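PDB 5UI9: oxidoreductase protein from Agrobacterium radiobacter, which binds NAD in a Rossmann fold and probably catalyses a nicotinamide-dependent oxidation or reduction, as in other GFO/IDH/MocA enzymes. Local coordinates for residues K41-V46 / E53-D58; A61-G66 / V84-A89; G143-P148 / G253-S258. One frame throughout, in Å; residues are numbered along the deposited sequence.

Contact 1. Residues K41-V46 / E53-D58; sequences KRLKLV and ERRYGD
L43 of helix 40-50 reaches straight at the edge strand 54-56, and its forked end is the tightly packed part of this contact. With CG anti to the backbone N (chi1 -163°), the fork lies over the strand backbone: L43 CD2 comes within 3.5 Å of Y56 O, and L43 CD1 lies 3.6 Å from the same oxygen. Behind the methyls, L43 CG rests 3.9 Å from R55 CB. A leucine suits the spot because its branch spreads over a peptide, and the side chain also touches I35 of strand 30-36. The helix runs nearly antiparallel to the strand, at 164° and 9.2 Å between the axes of the short segments, as expected where a helix returns the chain in the beta-alpha-beta unit 30-36, 40-50, 54-56.

Toward solvent the contact loosens. R55 points at the helix and stretches out from CG to NE, so that its guanidinium arrives beside the next residue along: K44 CD lies at the edge of that group, in its plane, 3.9 Å from R55 NH1. K44 NZ and R55 NH1 stay 5.5 Å apart, and each residue forms a salt bridge with a different carboxylate oxygen of D48, while R55 NE bonds to I52 O. No hydrogen bond crosses between the segments: L43 joins them by apolar packing, and D48, bridging both bases, probably ties the two long chains together at the surface.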
ATOM      1  N   LYS A  41     -24.263  21.915 -30.334  1.00 50.31           N
ATOM      2  CA  LYS A  41     -23.379  22.951 -29.780  1.00 52.88           C
ATOM      3  C   LYS A  41     -21.927  22.451 -29.719  1.00 49.83           C
ATOM      4  O   LYS A  41     -20.994  23.213 -29.984  1.00 47.56           O
ATOM      5  CB  LYS A  41     -23.829  23.381 -28.379  1.00 57.86           C
ATOM      6  CG  LYS A  41     -25.239  23.963 -28.301  1.00 63.51           C
ATOM      7  CD  LYS A  41     -25.738  24.048 -26.860  1.00 67.11           C
ATOM      8  CE  LYS A  41     -27.241  23.835 -26.773  1.00 70.85           C
ATOM      9  NZ  LYS A  41     -28.000  24.773 -27.649  1.00 74.52           N
ATOM     10  N   ARG A  42     -21.748  21.178 -29.358  1.00 46.84           N
ATOM     11  CA  ARG A  42     -20.421  20.541 -29.356  1.00 45.66           C
ATOM     12  C   ARG A  42     -19.901  20.297 -30.768  1.00 45.36           C
ATOM     13  O   ARG A  42     -18.717  20.492 -31.042  1.00 45.63           O
ATOM     14  CB  ARG A  42     -20.453  19.210 -28.597  1.00 44.48           C
ATOM     15  CG  ARG A  42     -20.750  19.329 -27.109  1.00 44.94           C
ATOM     16  CD  ARG A  42     -19.770  20.231 -26.371  1.00 45.03           C
ATOM     17  NE  ARG A  42     -18.379  19.838 -26.583  1.00 44.41           N
ATOM     18  CZ  ARG A  42     -17.322  20.490 -26.103  1.00 44.22           C
ATOM     19  NH1 ARG A  42     -17.469  21.591 -25.368  1.00 45.09           N
ATOM     20  NH2 ARG A  42     -16.099  20.033 -26.356  1.00 43.09           N
ATOM     21  N   LEU A  43     -20.793  19.865 -31.652  1.00 45.41           N
ATOM     22  CA  LEU A  43     -20.467  19.654 -33.057  1.00 46.51           C
ATOM     23  C   LEU A  43     -19.994  20.948 -33.725  1.00 47.96           C
ATOM     24  O   LEU A  43     -19.032  20.941 -34.486  1.00 48.27           O
ATOM     25  CB  LEU A  43     -21.695  19.098 -33.784  1.00 47.36           C
ATOM     26  CG  LEU A  43     -21.490  18.440 -35.141  1.00 48.40           C
ATOM     27  CD1 LEU A  43     -20.661  17.170 -35.007  1.00 47.58           C
ATOM     28  CD2 LEU A  43     -22.849  18.143 -35.765  1.00 50.09           C
ATOM     29  N   LYS A  44     -20.672  22.052 -33.417  1.00 51.36           N
ATOM     30  CA  LYS A  44     -20.300  23.391 -33.899  1.00 52.98           C
ATOM     31  C   LYS A  44     -18.947  23.845 -33.325  1.00 51.34           C
ATOM     32  O   LYS A  44     -18.067  24.284 -34.065  1.00 49.35           O
ATOM     33  CB  LYS A  44     -21.394  24.397 -33.509  1.00 56.63           C
ATOM     34  CG  LYS A  44     -21.273  25.797 -34.100  1.00 60.91           C
ATOM     35  CD  LYS A  44     -21.555  25.817 -35.597  1.00 65.96           C
ATOM     36  CE  LYS A  44     -21.975  27.200 -36.077  1.00 67.76           C
ATOM     37  NZ  LYS A  44     -21.030  28.265 -35.640  1.00 68.29           N
ATOM     38  N   LEU A  45     -18.798  23.734 -32.007  1.00 48.85           N
ATOM     39  CA  LEU A  45     -17.607  24.218 -31.310  1.00 48.71           C
ATOM     40  C   LEU A  45     -16.346  23.468 -31.753  1.00 46.26           C
ATOM     41  O   LEU A  45     -15.352  24.090 -32.131  1.00 46.52           O
ATOM     42  CB  LEU A  45     -17.805  24.113 -29.794  1.00 49.09           C
ATOM     43  CG  LEU A  45     -16.843  24.874 -28.877  1.00 51.85           C
ATOM     44  CD1 LEU A  45     -17.598  25.468 -27.693  1.00 52.89           C
ATOM     45  CD2 LEU A  45     -15.695  23.991 -28.392  1.00 51.68           C
ATOM     46  N   VAL A  46     -16.409  22.139 -31.733  1.00 43.25           N
ATOM     47  CA  VAL A  46     -15.275  21.297 -32.126  1.00 43.18           C
ATOM     48  C   VAL A  46     -15.025  21.355 -33.637  1.00 43.42           C
ATOM     49  O   VAL A  46     -13.869  21.371 -34.074  1.00 44.48           O
ATOM     50  CB  VAL A  46     -15.458  19.836 -31.629  1.00 42.22           C
ATOM     51  CG1 VAL A  46     -14.406  18.898 -32.214  1.00 41.88           C
ATOM     52  CG2 VAL A  46     -15.420  19.807 -30.104  1.00 41.62           C
ATOM     53  N   GLU A  53     -15.195  20.051 -41.924  1.00 47.64           N
ATOM     54  CA  GLU A  53     -16.364  20.366 -42.761  1.00 48.80           C
ATOM     55  C   GLU A  53     -17.492  19.353 -42.559  1.00 48.77           C
ATOM     56  O   GLU A  53     -18.647  19.739 -42.403  1.00 50.46           O
ATOM     57  CB  GLU A  53     -15.977  20.434 -44.250  1.00 47.11           C
ATOM     58  N   ARG A  54     -17.147  18.066 -42.571  1.00 48.88           N
ATOM     59  CA  ARG A  54     -18.121  16.979 -42.438  1.00 47.30           C
ATOM     60  C   ARG A  54     -18.550  16.794 -40.980  1.00 46.28           C
ATOM     61  O   ARG A  54     -17.751  16.399 -40.131  1.00 45.04           O
ATOM     62  CB  ARG A  54     -17.538  15.674 -42.980  1.00 46.94           C
ATOM     63  CG  ARG A  54     -17.181  15.716 -44.462  1.00 47.25           C
ATOM     64  CD  ARG A  54     -16.712  14.354 -44.956  1.00 47.39           C
ATOM     65  NE  ARG A  54     -17.755  13.336 -44.803  1.00 47.18           N
ATOM     66  CZ  ARG A  54     -17.572  12.014 -44.841  1.00 46.37           C
ATOM     67  NH1 ARG A  54     -16.368  11.480 -45.042  1.00 45.75           N
ATOM     68  NH2 ARG A  54     -18.620  11.208 -44.676  1.00 47.44           N
ATOM     69  N   ARG A  55     -19.819  17.080 -40.703  1.00 45.85           N
ATOM     70  CA  ARG A  55     -20.339  17.104 -39.344  1.00 44.10           C
ATOM     71  C   ARG A  55     -21.666  16.369 -39.305  1.00 44.73           C
ATOM     72  O   ARG A  55     -22.573  16.702 -40.065  1.00 45.62           O
ATOM     73  CB  ARG A  55     -20.530  18.547 -38.893  1.00 44.31           C
ATOM     74  CG  ARG A  55     -19.250  19.362 -38.898  1.00 43.57           C
ATOM     75  CD  ARG A  55     -19.467  20.774 -38.380  1.00 43.87           C
ATOM     76  NE  ARG A  55     -18.329  21.643 -38.690  1.00 43.05           N
ATOM     77  CZ  ARG A  55     -18.207  22.914 -38.308  1.00 43.60           C
ATOM     78  NH1 ARG A  55     -19.151  23.510 -37.577  1.00 43.67           N
ATOM     79  NH2 ARG A  55     -17.117  23.597 -38.652  1.00 43.16           N
ATOM     80  N   TYR A  56     -21.773  15.380 -38.415  1.00 43.84           N
ATOM     81  CA  TYR A  56     -22.940  14.505 -38.340  1.00 43.10           C
ATOM     82  C   TYR A  56     -23.640  14.584 -36.990  1.00 41.92           C
ATOM     83  O   TYR A  56     -22.987  14.608 -35.943  1.00 40.73           O
ATOM     84  CB  TYR A  56     -22.512  13.068 -38.642  1.00 42.94           C
ATOM     85  CG  TYR A  56     -22.151  12.878 -40.095  1.00 43.35           C
ATOM     86  CD1 TYR A  56     -20.864  13.154 -40.554  1.00 43.59           C
ATOM     87  CD2 TYR A  56     -23.103  12.454 -41.020  1.00 44.41           C
ATOM     88  CE1 TYR A  56     -20.521  12.993 -41.887  1.00 44.43           C
ATOM     89  CE2 TYR A  56     -22.773  12.294 -42.365  1.00 46.70           C
ATOM     90  CZ  TYR A  56     -21.478  12.565 -42.792  1.00 46.13           C
ATOM     91  OH  TYR A  56     -21.123  12.414 -44.110  1.00 47.48           O
ATOM     92  N   GLY A  57     -24.971  14.622 -37.029  1.00 40.71           N
ATOM     93  CA  GLY A  57     -25.799  14.572 -35.834  1.00 41.06           C
ATOM     94  C   GLY A  57     -26.012  13.173 -35.271  1.00 40.36           C
ATOM     95  O   GLY A  57     -26.491  13.033 -34.145  1.00 39.41           O
ATOM     96  N   ASP A  58     -25.692  12.142 -36.054  1.00 40.66           N
ATOM     97  CA  ASP A  58     -25.796  10.753 -35.596  1.00 41.63           C
ATOM     98  C   ASP A  58     -24.834   9.828 -36.339  1.00 40.40           C
ATOM     99  O   ASP A  58     -24.573  10.008 -37.527  1.00 40.93           O
ATOM    100  CB  ASP A  58     -27.228  10.229 -35.734  1.00 44.19           C
ATOM    101  CG  ASP A  58     -27.700  10.175 -37.176  1.00 45.41           C
ATOM    102  OD1 ASP A  58     -28.086  11.235 -37.707  1.00 48.71           O
ATOM    103  OD2 ASP A  58     -27.677   9.077 -37.776  1.00 45.64           O
TER

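Contact 2. Residues A61-G66 / V84-A89; sequences ALFADG and VEMAAA
The ring of F63 projects from helix 59-65 toward helix 80-89, where it meets M86 and A87 in succession. M86 crosses the phenylalanine at about a right angle, and its first carbon does the touching: M86 CB is 3.8 Å from F63 CE2 and 4.0 Å from F63 CD2. The carbonyl carbon of M86 lies over one face of the ring, so the aromatic group packs against helix backbone as well as side chain. CG of M86 stands anti to its carbonyl carbon (chi1 -70°), and from there the thioether leads away from the other helix. Its sulfur ends 5.3 Å from the centroid of the F63 ring and 61° off the normal, an oblique Met-aromatic contact.

At the far end of the ring, F63 CE1 approaches A87 CA at 3.9 Å, with F63 CZ 4.1 Å from A87 CB. Alanine suits this place because a single methyl lets the ring come right up to the helix backbone. Phenylalanine suits its own, since a flat ring can lie between two helices and also touch I11 and V71 on the sheet below. H90 meets the ring too, its plane turned by about 25°. Buried and wholly apolar across its two segments, the arrangement is that of neighbouring helices lying together on one face of the parallel sheet in a Rossmann fold.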
ATOM      1  N   ALA A  61     -25.761   7.786 -39.813  1.00 40.15           N
ATOM      2  CA  ALA A  61     -25.590   8.552 -41.049  1.00 40.38           C
ATOM      3  C   ALA A  61     -24.110   8.667 -41.435  1.00 40.85           C
ATOM      4  O   ALA A  61     -23.758   8.490 -42.602  1.00 41.40           O
ATOM      5  CB  ALA A  61     -26.207   9.937 -40.909  1.00 40.08           C
ATOM      6  N   LEU A  62     -23.263   8.966 -40.451  1.00 39.91           N
ATOM      7  CA  LEU A  62     -21.810   9.003 -40.640  1.00 40.59           C
ATOM      8  C   LEU A  62     -21.312   7.725 -41.311  1.00 40.09           C
ATOM      9  O   LEU A  62     -20.657   7.788 -42.346  1.00 40.11           O
ATOM     10  CB  LEU A  62     -21.099   9.221 -39.294  1.00 39.89           C
ATOM     11  CG  LEU A  62     -19.575   9.074 -39.216  1.00 39.59           C
ATOM     12  CD1 LEU A  62     -18.881  10.218 -39.937  1.00 40.28           C
ATOM     13  CD2 LEU A  62     -19.135   9.004 -37.761  1.00 39.23           C
ATOM     14  N   PHE A  63     -21.643   6.578 -40.725  1.00 40.25           N
ATOM     15  CA  PHE A  63     -21.235   5.284 -41.287  1.00 41.26           C
ATOM     16  C   PHE A  63     -21.833   5.003 -42.672  1.00 42.81           C
ATOM     17  O   PHE A  63     -21.165   4.415 -43.516  1.00 43.29           O
ATOM     18  CB  PHE A  63     -21.557   4.134 -40.324  1.00 41.27           C
ATOM     19  CG  PHE A  63     -20.576   3.998 -39.193  1.00 41.41           C
ATOM     20  CD1 PHE A  63     -19.280   3.548 -39.433  1.00 40.96           C
ATOM     21  CD2 PHE A  63     -20.935   4.317 -37.889  1.00 40.77           C
ATOM     22  CE1 PHE A  63     -18.370   3.419 -38.399  1.00 39.82           C
ATOM     23  CE2 PHE A  63     -20.026   4.188 -36.851  1.00 40.70           C
ATOM     24  CZ  PHE A  63     -18.740   3.743 -37.108  1.00 40.57           C
ATOM     25  N   ALA A  64     -23.076   5.427 -42.899  1.00 43.02           N
ATOM     26  CA  ALA A  64     -23.731   5.262 -44.199  1.00 45.06           C
ATOM     27  C   ALA A  64     -22.997   6.020 -45.309  1.00 46.90           C
ATOM     28  O   ALA A  64     -22.769   5.467 -46.381  1.00 47.08           O
ATOM     29  CB  ALA A  64     -25.183   5.705 -44.126  1.00 44.92           C
ATOM     30  N   ASP A  65     -22.625   7.273 -45.039  1.00 48.07           N
ATOM     31  CA  ASP A  65     -21.817   8.074 -45.974  1.00 49.32           C
ATOM     32  C   ASP A  65     -20.393   7.535 -46.124  1.00 47.99           C
ATOM     33  O   ASP A  65     -19.828   7.575 -47.218  1.00 46.81           O
ATOM     34  CB  ASP A  65     -21.744   9.551 -45.538  1.00 50.54           C
ATOM     35  CG  ASP A  65     -23.006  10.337 -45.861  1.00 53.23           C
ATOM     36  OD1 ASP A  65     -23.949   9.790 -46.464  1.00 54.98           O
ATOM     37  OD2 ASP A  65     -23.047  11.531 -45.507  1.00 55.51           O
ATOM     38  N   GLY A  66     -19.813   7.061 -45.022  1.00 47.44           N
ATOM     39  CA  GLY A  66     -18.468   6.494 -45.030  1.00 46.35           C
ATOM     40  C   GLY A  66     -17.410   7.530 -45.369  1.00 45.80           C
ATOM     41  O   GLY A  66     -17.528   8.701 -44.992  1.00 45.63           O
ATOM     42  N   VAL A  84     -19.137   0.376 -31.491  1.00 36.64           N
ATOM     43  CA  VAL A  84     -18.185  -0.664 -31.899  1.00 36.45           C
ATOM     44  C   VAL A  84     -18.858  -1.675 -32.835  1.00 38.34           C
ATOM     45  O   VAL A  84     -18.249  -2.101 -33.821  1.00 38.20           O
ATOM     46  CB  VAL A  84     -17.545  -1.375 -30.682  1.00 35.45           C
ATOM     47  CG1 VAL A  84     -16.755  -2.610 -31.099  1.00 34.94           C
ATOM     48  CG2 VAL A  84     -16.631  -0.410 -29.943  1.00 35.25           C
ATOM     49  N   GLU A  85     -20.097  -2.053 -32.524  1.00 38.56           N
ATOM     50  CA  GLU A  85     -20.880  -2.944 -33.391  1.00 40.31           C
ATOM     51  C   GLU A  85     -21.134  -2.349 -34.788  1.00 40.45           C
ATOM     52  O   GLU A  85     -21.045  -3.072 -35.789  1.00 40.72           O
ATOM     53  CB  GLU A  85     -22.202  -3.351 -32.709  1.00 40.86           C
ATOM     54  CG  GLU A  85     -21.997  -4.368 -31.586  1.00 41.25           C
ATOM     55  CD  GLU A  85     -23.189  -4.540 -30.647  1.00 42.12           C
ATOM     56  OE1 GLU A  85     -24.182  -3.776 -30.722  1.00 42.68           O
ATOM     57  OE2 GLU A  85     -23.133  -5.469 -29.814  1.00 41.49           O
ATOM     58  N   MET A  86     -21.457  -1.052 -34.843  1.00 41.33           N
ATOM     59  CA  MET A  86     -21.636  -0.330 -36.112  1.00 43.14           C
ATOM     60  C   MET A  86     -20.333  -0.313 -36.924  1.00 42.55           C
ATOM     61  O   MET A  86     -20.349  -0.495 -38.150  1.00 39.35           O
ATOM     62  CB  MET A  86     -22.099   1.116 -35.877  1.00 46.30           C
ATOM     63  CG  MET A  86     -23.526   1.275 -35.367  1.00 50.16           C
ATOM     64  SD  MET A  86     -24.077   3.002 -35.375  1.00 56.22           S
ATOM     65  CE  MET A  86     -25.150   3.066 -33.942  1.00 55.95           C
ATOM     66  N   ALA A  87     -19.217  -0.087 -36.232  1.00 39.80           N
ATOM     67  CA  ALA A  87     -17.898  -0.099 -36.865  1.00 39.55           C
ATOM     68  C   ALA A  87     -17.613  -1.470 -37.475  1.00 40.27           C
ATOM     69  O   ALA A  87     -17.213  -1.556 -38.638  1.00 39.62           O
ATOM     70  CB  ALA A  87     -16.812   0.284 -35.868  1.00 40.08           C
ATOM     71  N   ALA A  88     -17.863  -2.527 -36.703  1.00 39.02           N
ATOM     72  CA  ALA A  88     -17.623  -3.902 -37.145  1.00 39.34           C
ATOM     73  C   ALA A  88     -18.448  -4.280 -38.381  1.00 41.07           C
ATOM     74  O   ALA A  88     -17.906  -4.849 -39.338  1.00 40.63           O
ATOM     75  CB  ALA A  88     -17.892  -4.870 -36.005  1.00 38.70           C
ATOM     76  N   ALA A  89     -19.740  -3.936 -38.366  1.00 40.97           N
ATOM     77  CA  ALA A  89     -20.645  -4.187 -39.497  1.00 42.57           C
ATOM     78  C   ALA A  89     -20.264  -3.406 -40.751  1.00 44.34           C
ATOM     79  O   ALA A  89     -20.436  -3.905 -41.869  1.00 44.03           O
ATOM     80  CB  ALA A  89     -22.085  -3.870 -39.107  1.00 43.13           C
TER

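Contact 3. Residues G143-P148 / G253-S258; sequences GAIGEP and GTIRLS
Apolar packing carries most of this contact, and I145 supplies it from the turn that follows helix 131-141. Its CG1 sits between the backbone N and the carbonyl carbon (chi1 68°), which directs the two branches to different partners. I145 CG2 lies against the strand backbone, 3.5 Å from T254 N and 3.6 Å from T254 O, while the longer branch carries I145 CD1 to 4.0 Å from I255 CG1. The two isoleucines cross at about a right angle. Branched and apolar, they also share I248 of strand 245-250 as a neighbour, and helix 131-141 touches both, through L140 for I145 and V139 for I255.

Close backbone approach comes second. The CA atoms of I145 and G253 are nearest across the segments, and I145 CB stands 3.5 Å from G253 C; G253, having no side chain, lets the two chains come this near. The turn itself is type I, from G143 to G146, closed by G146 N to G143 O at 3.1 Å, and G143 ends the preceding helix in a Schellman motif. This helix-to-strand connection belongs to the C-terminal domain of the GFO/IDH/MocA family, built round a large, mostly antiparallel sheet, where the turn leads into strand 148-156 and packs on residues 253-255.

No hydrogen bond joins the two segments. I145 O and G253 N are 3.2 Å apart at an angle too poor for one, whereas the I145 backbone bonds to Q252. T254 faces away from the turn, and its hydroxyl is hydrogen-bonded to T266 OG1 and to K235 O of the second subunit.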
ATOM      1  N   GLY A 143      16.273  -5.668 -16.637  1.00 49.39           N
ATOM      2  CA  GLY A 143      16.850  -6.578 -15.647  1.00 48.58           C
ATOM      3  C   GLY A 143      17.553  -5.869 -14.500  1.00 47.56           C
ATOM      4  O   GLY A 143      18.104  -6.530 -13.624  1.00 49.35           O
ATOM      5  N   ALA A 144      17.507  -4.533 -14.482  1.00 45.59           N
ATOM      6  CA  ALA A 144      18.224  -3.712 -13.496  1.00 44.69           C
ATOM      7  C   ALA A 144      17.987  -4.091 -12.024  1.00 44.30           C
ATOM      8  O   ALA A 144      18.910  -4.009 -11.210  1.00 44.74           O
ATOM      9  CB  ALA A 144      17.890  -2.241 -13.707  1.00 43.58           C
ATOM     10  N   ILE A 145      16.761  -4.494 -11.691  1.00 43.22           N
ATOM     11  CA  ILE A 145      16.400  -4.830 -10.303  1.00 43.75           C
ATOM     12  C   ILE A 145      16.075  -6.313 -10.084  1.00 44.20           C
ATOM     13  O   ILE A 145      15.549  -6.679  -9.027  1.00 41.63           O
ATOM     14  CB  ILE A 145      15.244  -3.944  -9.785  1.00 42.63           C
ATOM     15  CG1 ILE A 145      13.914  -4.228 -10.501  1.00 42.99           C
ATOM     16  CG2 ILE A 145      15.616  -2.474  -9.913  1.00 42.33           C
ATOM     17  CD1 ILE A 145      12.719  -3.800  -9.668  1.00 42.45           C
ATOM     18  N   GLY A 146      16.418  -7.158 -11.058  1.00 43.98           N
ATOM     19  CA  GLY A 146      16.105  -8.582 -10.997  1.00 45.41           C
ATOM     20  C   GLY A 146      14.638  -8.854 -11.246  1.00 45.00           C
ATOM     21  O   GLY A 146      13.962  -8.065 -11.907  1.00 45.34           O
ATOM     22  N   GLU A 147      14.151  -9.979 -10.722  1.00 47.10           N
ATOM     23  CA  GLU A 147      12.754 -10.377 -10.881  1.00 48.50           C
ATOM     24  C   GLU A 147      11.894  -9.606  -9.879  1.00 46.75           C
ATOM     25  O   GLU A 147      12.169  -9.663  -8.682  1.00 46.79           O
ATOM     26  CB  GLU A 147      12.570 -11.881 -10.639  1.00 53.30           C
ATOM     27  CG  GLU A 147      13.328 -12.800 -11.600  1.00 59.17           C
ATOM     28  CD  GLU A 147      12.766 -12.835 -13.025  1.00 63.33           C
ATOM     29  OE1 GLU A 147      11.706 -12.228 -13.310  1.00 62.54           O
ATOM     30  OE2 GLU A 147      13.401 -13.495 -13.882  1.00 69.03           O
ATOM     31  N   PRO A 148      10.844  -8.908 -10.352  1.00 45.03           N
ATOM     32  CA  PRO A 148       9.950  -8.198  -9.421  1.00 43.79           C
ATOM     33  C   PRO A 148       9.132  -9.158  -8.550  1.00 42.00           C
ATOM     34  O   PRO A 148       8.656 -10.168  -9.051  1.00 41.53           O
ATOM     35  CB  PRO A 148       9.027  -7.412 -10.356  1.00 42.88           C
ATOM     36  CG  PRO A 148       9.002  -8.203 -11.622  1.00 44.00           C
ATOM     37  CD  PRO A 148      10.349  -8.851 -11.745  1.00 44.90           C
ATOM     38  N   GLY A 253      17.086  -5.311  -6.575  1.00 44.85           N
ATOM     39  CA  GLY A 253      16.910  -3.863  -6.496  1.00 42.17           C
ATOM     40  C   GLY A 253      15.502  -3.347  -6.302  1.00 39.45           C
ATOM     41  O   GLY A 253      14.572  -4.109  -6.026  1.00 39.25           O
ATOM     42  N   THR A 254      15.365  -2.033  -6.456  1.00 38.03           N
ATOM     43  CA  THR A 254      14.095  -1.334  -6.289  1.00 36.57           C
ATOM     44  C   THR A 254      13.894  -0.252  -7.343  1.00 36.30           C
ATOM     45  O   THR A 254      14.862   0.360  -7.809  1.00 35.48           O
ATOM     46  CB  THR A 254      14.009  -0.631  -4.923  1.00 36.34           C
ATOM     47  OG1 THR A 254      15.172   0.182  -4.720  1.00 37.29           O
ATOM     48  CG2 THR A 254      13.886  -1.641  -3.805  1.00 37.05           C
ATOM     49  N   ILE A 255      12.631  -0.022  -7.699  1.00 35.21           N
ATOM     50  CA  ILE A 255      12.223   1.159  -8.449  1.00 36.24           C
ATOM     51  C   ILE A 255      11.305   1.974  -7.546  1.00 35.54           C
ATOM     52  O   ILE A 255      10.399   1.423  -6.924  1.00 34.85           O
ATOM     53  CB  ILE A 255      11.469   0.797  -9.752  1.00 36.75           C
ATOM     54  CG1 ILE A 255      12.391   0.062 -10.733  1.00 38.00           C
ATOM     55  CG2 ILE A 255      10.876   2.048 -10.403  1.00 36.86           C
ATOM     56  CD1 ILE A 255      11.656  -0.609 -11.883  1.00 37.64           C
ATOM     57  N   ARG A 256      11.537   3.285  -7.486  1.00 35.92           N
ATOM     58  CA  ARG A 256      10.668   4.206  -6.753  1.00 35.53           C
ATOM     59  C   ARG A 256      10.365   5.421  -7.623  1.00 36.76           C
ATOM     60  O   ARG A 256      11.217   6.298  -7.812  1.00 39.91           O
ATOM     61  CB  ARG A 256      11.311   4.639  -5.431  1.00 34.87           C
ATOM     62  CG  ARG A 256      11.488   3.516  -4.405  1.00 35.35           C
ATOM     63  CD  ARG A 256      10.176   3.147  -3.720  1.00 33.84           C
ATOM     64  NE  ARG A 256      10.319   2.113  -2.683  1.00 32.85           N
ATOM     65  CZ  ARG A 256      10.421   0.796  -2.905  1.00 33.13           C
ATOM     66  NH1 ARG A 256      10.421   0.288  -4.146  1.00 32.65           N
ATOM     67  NH2 ARG A 256      10.533  -0.033  -1.870  1.00 33.07           N
ATOM     68  N   LEU A 257       9.151   5.447  -8.169  1.00 35.52           N
ATOM     69  CA  LEU A 257       8.650   6.583  -8.928  1.00 33.82           C
ATOM     70  C   LEU A 257       7.816   7.417  -7.973  1.00 32.02           C
ATOM     71  O   LEU A 257       6.728   7.002  -7.580  1.00 30.95           O
ATOM     72  CB  LEU A 257       7.808   6.114 -10.122  1.00 33.05           C
ATOM     73  CG  LEU A 257       7.095   7.197 -10.938  1.00 32.28           C
ATOM     74  CD1 LEU A 257       8.081   8.221 -11.477  1.00 32.03           C
ATOM     75  CD2 LEU A 257       6.316   6.553 -12.077  1.00 33.17           C
ATOM     76  N   SER A 258       8.333   8.588  -7.608  1.00 33.15           N
ATOM     77  CA  SER A 258       7.729   9.447  -6.587  1.00 34.61           C
ATOM     78  C   SER A 258       7.242  10.757  -7.204  1.00 35.74           C
ATOM     79  O   SER A 258       7.491  11.026  -8.388  1.00 34.16           O
ATOM     80  CB  SER A 258       8.736   9.708  -5.466  1.00 34.61           C
ATOM     81  OG  SER A 258       9.869  10.388  -5.954  1.00 37.12           O
TER

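Overall arrangement
Contacts 1 and 2 both belong to the NAD-binding Rossmann domain, their centres about 17 Å apart, and strand 54-56 and helix 59-65 follow each other in the chain. They meet directly: Y56 OH lies 2.5 Å from D65 OD2, and R54 NH2 2.8 Å from G66 O, both probable hydrogen bonds. Contact 1 is a surface contact, with a leucine beside two basic chains; contact 2 is buried and aromatic. Contact 3 is also buried but aliphatic, joining a turn to a strand in the C-terminal domain, on the opposite side of the chain's centre, with nearest atoms about 30 Å from either of the others.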